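PDB 6IJ1: prenylcyclase from Actinoplanes teichomyceticus, which probably cyclises a prenyl substrate or prenylated precursor, its substrate and product not being established. Local coordinates for residues Y144-G156 and R290-D302. Numbering follows the deposited sequence.
Sequences YPVVPSWDGWCGG and RLRMVLPWETDPD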
loop_
_atom_site.group_PDB
_atom_site.type_symbol
_atom_site.label_atom_id
_atom_site.label_comp_id
_atom_site.label_asym_id
_atom_site.label_seq_id
_atom_site.Cartn_x
_atom_site.Cartn_y
_atom_site.Cartn_z
ATOM N N TYR A 144 10.209 -24.373 -4.556
ATOM C CA TYR A 144 10.630 -23.967 -5.898
ATOM C C TYR A 144 12.151 -24.022 -5.966
ATOM O O TYR A 144 12.824 -22.977 -5.984
ATOM C CB TYR A 144 10.109 -22.578 -6.241
ATOM C CG TYR A 144 8.635 -22.454 -6.012
ATOM C CD1 TYR A 144 7.725 -22.903 -6.968
ATOM C CD2 TYR A 144 8.143 -21.923 -4.820
ATOM C CE1 TYR A 144 6.354 -22.794 -6.752
ATOM C CE2 TYR A 144 6.782 -21.809 -4.593
ATOM C CZ TYR A 144 5.889 -22.245 -5.562
ATOM O OH TYR A 144 4.534 -22.125 -5.326
ATOM N N PRO A 145 12.733 -25.224 -5.998
ATOM C CA PRO A 145 14.189 -25.330 -5.882
ATOM C C PRO A 145 14.959 -24.746 -7.043
ATOM O O PRO A 145 16.159 -24.527 -6.870
ATOM C CB PRO A 145 14.435 -26.846 -5.795
ATOM C CG PRO A 145 13.270 -27.439 -6.470
ATOM C CD PRO A 145 12.096 -26.551 -6.086
ATOM N N VAL A 146 14.332 -24.470 -8.200
ATOM C CA VAL A 146 15.106 -23.920 -9.311
ATOM C C VAL A 146 15.516 -22.480 -8.992
ATOM O O VAL A 146 16.596 -22.021 -9.390
ATOM C CB VAL A 146 14.325 -24.035 -10.644
ATOM C CG1 VAL A 146 12.926 -23.459 -10.527
ATOM C CG2 VAL A 146 15.117 -23.410 -11.802
ATOM N N VAL A 147 14.723 -21.774 -8.190
ATOM C CA VAL A 147 15.087 -20.418 -7.799
ATOM C C VAL A 147 16.464 -20.372 -7.130
ATOM O O VAL A 147 16.701 -21.027 -6.097
ATOM C CB VAL A 147 13.995 -19.822 -6.890
ATOM C CG1 VAL A 147 14.432 -18.420 -6.367
ATOM C CG2 VAL A 147 12.695 -19.703 -7.694
ATOM N N PRO A 148 17.424 -19.641 -7.693
ATOM C CA PRO A 148 18.788 -19.712 -7.153
ATOM C C PRO A 148 18.961 -18.983 -5.845
ATOM O O PRO A 148 19.858 -19.338 -5.069
ATOM C CB PRO A 148 19.648 -19.091 -8.277
ATOM C CG PRO A 148 18.716 -18.271 -9.065
ATOM C CD PRO A 148 17.373 -18.949 -8.994
ATOM N N SER A 149 18.129 -17.975 -5.565
ATOM C CA SER A 149 18.306 -17.212 -4.340
ATOM C C SER A 149 17.025 -16.402 -4.092
ATOM O O SER A 149 16.361 -16.014 -5.065
ATOM C CB SER A 149 19.505 -16.288 -4.473
ATOM O OG SER A 149 19.455 -15.265 -3.509
ATOM N N TRP A 150 16.625 -16.281 -2.814
ATOM C CA TRP A 150 15.499 -15.435 -2.398
ATOM C C TRP A 150 15.975 -14.176 -1.683
ATOM O O TRP A 150 15.158 -13.468 -1.033
ATOM C CB TRP A 150 14.522 -16.233 -1.530
ATOM C CG TRP A 150 14.028 -17.460 -2.189
ATOM C CD1 TRP A 150 14.689 -18.694 -2.271
ATOM C CD2 TRP A 150 12.779 -17.639 -2.876
ATOM N NE1 TRP A 150 13.914 -19.590 -2.966
ATOM C CE2 TRP A 150 12.745 -18.981 -3.355
ATOM C CE3 TRP A 150 11.674 -16.813 -3.130
ATOM C CZ2 TRP A 150 11.638 -19.503 -4.054
ATOM C CZ3 TRP A 150 10.574 -17.344 -3.850
ATOM C CH2 TRP A 150 10.572 -18.675 -4.297
ATOM N N ASP A 151 17.239 -13.808 -1.838
ATOM C CA ASP A 151 17.804 -12.678 -1.113
ATOM C C ASP A 151 17.164 -11.332 -1.478
ATOM O O ASP A 151 17.189 -10.413 -0.649
ATOM C CB ASP A 151 19.310 -12.536 -1.357
ATOM C CG ASP A 151 20.141 -13.637 -0.695
ATOM O OD1 ASP A 151 19.601 -14.550 -0.004
ATOM O OD2 ASP A 151 21.376 -13.563 -0.918
ATOM N N GLY A 152 16.662 -11.153 -2.712
ATOM C CA GLY A 152 15.947 -9.916 -3.030
ATOM C C GLY A 152 14.724 -9.766 -2.142
ATOM O O GLY A 152 14.472 -8.686 -1.580
ATOM N N TRP A 153 13.942 -10.844 -2.013
ATOM C CA TRP A 153 12.694 -10.852 -1.263
ATOM C C TRP A 153 12.916 -10.715 0.232
ATOM O O TRP A 153 11.981 -10.317 0.951
ATOM C CB TRP A 153 11.890 -12.128 -1.572
ATOM C CG TRP A 153 11.193 -12.078 -2.890
ATOM C CD1 TRP A 153 11.441 -11.218 -3.914
ATOM C CD2 TRP A 153 10.139 -12.912 -3.282
ATOM N NE1 TRP A 153 10.552 -11.492 -4.964
ATOM C CE2 TRP A 153 9.750 -12.513 -4.596
ATOM C CE3 TRP A 153 9.436 -13.934 -2.647
ATOM C CZ2 TRP A 153 8.694 -13.122 -5.277
ATOM C CZ3 TRP A 153 8.373 -14.548 -3.338
ATOM C CH2 TRP A 153 8.035 -14.133 -4.643
ATOM N N CYS A 154 14.123 -11.012 0.709
ATOM C CA CYS A 154 14.417 -10.928 2.137
ATOM C C CYS A 154 15.260 -9.730 2.472
ATOM O O CYS A 154 15.634 -9.576 3.647
ATOM C CB CYS A 154 15.109 -12.228 2.593
ATOM S SG CYS A 154 14.033 -13.638 2.429
ATOM N N GLY A 155 15.512 -8.817 1.494
ATOM C CA GLY A 155 16.199 -7.572 1.738
ATOM C C GLY A 155 15.242 -6.491 2.194
ATOM O O GLY A 155 14.025 -6.683 2.143
ATOM N N GLY A 156 15.824 -5.387 2.631
ATOM C CA GLY A 156 15.013 -4.253 3.074
ATOM C C GLY A 156 14.265 -3.652 1.896
ATOM O O GLY A 156 14.838 -3.385 0.845
ATOM N N ARG A 290 -0.244 -0.913 -10.081
ATOM C CA ARG A 290 0.633 -1.771 -10.882
ATOM C C ARG A 290 1.767 -2.272 -10.000
ATOM O O ARG A 290 2.651 -1.501 -9.601
ATOM C CB ARG A 290 1.181 -1.015 -12.107
ATOM C CG ARG A 290 0.063 -0.454 -13.035
ATOM C CD ARG A 290 -1.002 -1.529 -13.439
ATOM N NE ARG A 290 -0.570 -2.397 -14.524
ATOM C CZ ARG A 290 -0.712 -2.095 -15.841
ATOM N NH1 ARG A 290 -1.155 -0.965 -16.223
ATOM N NH2 ARG A 290 -0.285 -2.906 -16.753
ATOM N N LEU A 291 1.690 -3.549 -9.683
ATOM C CA LEU A 291 2.575 -4.225 -8.738
ATOM C C LEU A 291 3.588 -4.994 -9.562
ATOM O O LEU A 291 3.205 -5.800 -10.416
ATOM C CB LEU A 291 1.721 -5.167 -7.876
ATOM C CG LEU A 291 2.202 -5.828 -6.599
ATOM C CD1 LEU A 291 1.011 -6.628 -6.110
ATOM C CD2 LEU A 291 3.321 -6.746 -7.018
ATOM N N ARG A 292 4.871 -4.789 -9.310
ATOM C CA ARG A 292 5.871 -5.591 -10.024
ATOM C C ARG A 292 6.323 -6.727 -9.119
ATOM O O ARG A 292 6.834 -6.483 -8.007
ATOM C CB ARG A 292 7.029 -4.739 -10.513
ATOM C CG ARG A 292 7.783 -3.961 -9.451
ATOM C CD ARG A 292 8.823 -3.031 -10.087
ATOM N NE ARG A 292 9.587 -2.314 -9.080
ATOM C CZ ARG A 292 10.391 -1.299 -9.344
ATOM N NH1 ARG A 292 10.612 -0.904 -10.624
ATOM N NH2 ARG A 292 11.003 -0.642 -8.364
ATOM N N MET A 293 6.086 -7.953 -9.571
ATOM C CA MET A 293 6.509 -9.133 -8.808
ATOM C C MET A 293 8.001 -9.356 -9.073
ATOM O O MET A 293 8.416 -10.118 -9.964
ATOM C CB MET A 293 5.666 -10.357 -9.191
ATOM C CG MET A 293 4.281 -10.392 -8.617
ATOM S SD MET A 293 4.340 -10.351 -6.808
ATOM C CE MET A 293 5.373 -11.761 -6.514
ATOM N N VAL A 294 8.825 -8.629 -8.309
ATOM C CA VAL A 294 10.270 -8.691 -8.497
ATOM C C VAL A 294 10.737 -10.133 -8.380
ATOM O O VAL A 294 10.236 -10.926 -7.579
ATOM C CB VAL A 294 10.962 -7.840 -7.414
ATOM C CG1 VAL A 294 12.500 -7.708 -7.697
ATOM C CG2 VAL A 294 10.391 -6.408 -7.401
ATOM N N LEU A 295 11.741 -10.466 -9.179
ATOM C CA LEU A 295 12.235 -11.828 -9.090
ATOM C C LEU A 295 12.917 -12.019 -7.742
ATOM O O LEU A 295 13.557 -11.102 -7.259
ATOM C CB LEU A 295 13.214 -12.131 -10.232
ATOM C CG LEU A 295 12.475 -12.203 -11.600
ATOM C CD1 LEU A 295 13.504 -11.986 -12.697
ATOM C CD2 LEU A 295 11.624 -13.442 -11.749
ATOM N N PRO A 296 12.838 -13.222 -7.169
ATOM C CA PRO A 296 13.302 -13.434 -5.776
ATOM C C PRO A 296 14.755 -13.083 -5.519
ATOM O O PRO A 296 15.102 -12.689 -4.387
ATOM C CB PRO A 296 13.066 -14.926 -5.562
ATOM C CG PRO A 296 11.825 -15.186 -6.404
ATOM C CD PRO A 296 11.946 -14.299 -7.608
ATOM N N TRP A 297 15.620 -13.200 -6.523
ATOM C CA TRP A 297 17.031 -12.925 -6.361
ATOM C C TRP A 297 17.384 -11.534 -6.788
ATOM O O TRP A 297 18.549 -11.131 -6.690
ATOM C CB TRP A 297 17.816 -13.971 -7.208
ATOM C CG TRP A 297 17.343 -14.054 -8.676
ATOM C CD1 TRP A 297 17.839 -13.358 -9.730
ATOM C CD2 TRP A 297 16.285 -14.847 -9.183
ATOM N NE1 TRP A 297 17.134 -13.676 -10.911
ATOM C CE2 TRP A 297 16.172 -14.579 -10.572
ATOM C CE3 TRP A 297 15.381 -15.732 -8.606
ATOM C CZ2 TRP A 297 15.203 -15.200 -11.384
ATOM C CZ3 TRP A 297 14.417 -16.352 -9.426
ATOM C CH2 TRP A 297 14.356 -16.070 -10.801
ATOM N N GLU A 298 16.391 -10.740 -7.230
ATOM C CA GLU A 298 16.675 -9.427 -7.762
ATOM C C GLU A 298 16.613 -8.375 -6.661
ATOM O O GLU A 298 15.607 -8.282 -5.940
ATOM C CB GLU A 298 15.671 -9.097 -8.861
ATOM C CG GLU A 298 15.775 -7.734 -9.367
ATOM C CD GLU A 298 17.061 -7.437 -10.124
ATOM O OE1 GLU A 298 17.241 -7.988 -11.253
ATOM O OE2 GLU A 298 17.878 -6.672 -9.627
ATOM N N THR A 299 17.708 -7.623 -6.489
ATOM C CA THR A 299 17.753 -6.540 -5.512
ATOM C C THR A 299 17.573 -5.169 -6.117
ATOM O O THR A 299 17.426 -4.185 -5.387
ATOM C CB THR A 299 19.073 -6.541 -4.728
ATOM O OG1 THR A 299 20.145 -6.214 -5.620
ATOM C CG2 THR A 299 19.324 -7.916 -4.190
ATOM N N ASP A 300 17.529 -5.064 -7.423
ATOM C CA ASP A 300 17.509 -3.762 -8.084
ATOM C C ASP A 300 16.456 -3.753 -9.184
ATOM O O ASP A 300 16.787 -3.634 -10.366
ATOM C CB ASP A 300 18.912 -3.526 -8.650
ATOM C CG ASP A 300 19.107 -2.182 -9.274
ATOM O OD1 ASP A 300 18.363 -1.220 -8.976
ATOM O OD2 ASP A 300 20.052 -2.089 -10.097
ATOM N N PRO A 301 15.168 -3.902 -8.834
ATOM C CA PRO A 301 14.159 -3.997 -9.891
ATOM C C PRO A 301 14.093 -2.782 -10.807
ATOM O O PRO A 301 13.638 -2.946 -11.949
ATOM C CB PRO A 301 12.834 -4.210 -9.101
ATOM C CG PRO A 301 13.102 -3.589 -7.745
ATOM C CD PRO A 301 14.560 -4.014 -7.487
ATOM N N ASP A 302 14.513 -1.589 -10.365
ATOM C CA ASP A 302 14.527 -0.447 -11.287
ATOM C C ASP A 302 15.424 -0.713 -12.500
ATOM O O ASP A 302 15.225 -0.101 -13.558
ATOM C CB ASP A 302 14.981 0.834 -10.592
ATOM C CG ASP A 302 13.920 1.413 -9.679
ATOM O OD1 ASP A 302 12.725 1.089 -9.860
ATOM O OD2 ASP A 302 14.285 2.194 -8.777
#
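Pro296 lies against one face of the Trp153 indole: its CA stands 3.5 Å from the centroid of the five-membered ring and 18° off the ring normal, a CH-pi contact. At the edge of the same indole, Trp153 NE1 donates to Val294 O at 2.7 Å. The oxygen sits close to the ring plane, but the donor stands 44° out of the carbonyl plane. Met293, bent at chi2 and chi3, brings CE to 3.8 Å from Trp153 CZ2. Trp297 is covered on both faces, by Leu295 CB of its own segment and, opposite, by Pro148 CD, 4.2 Å from the centroid of the six-membered ring. At its edge lie Ser149 O and Val147 CG1, the latter 3.6 Å from Trp297 CE3. A chi1 of 52° places Trp297 CG between backbone N and carbonyl carbon, and there the ring meets these partners. Pro296 CB also touches Trp150 CE3 at 3.4 Å, so the proline packs against two tryptophans at neighbouring sides of it. Its carbonyl oxygen accepts from Trp153 N at 3.2 Å and, weakly, from Gly152 N. Outside the pair, Trp194 meets Trp153 edge-to-face and Phe141 of helix 134-141 stacks on Trp150. Proline-aromatic packing thus joins the loop before helix 158-164 to the turn 295-298, while the bonds between the segments, two sound ones from Trp153 and a weak one from Gly152, all end on main-chain carbonyls and involve no charged side chain.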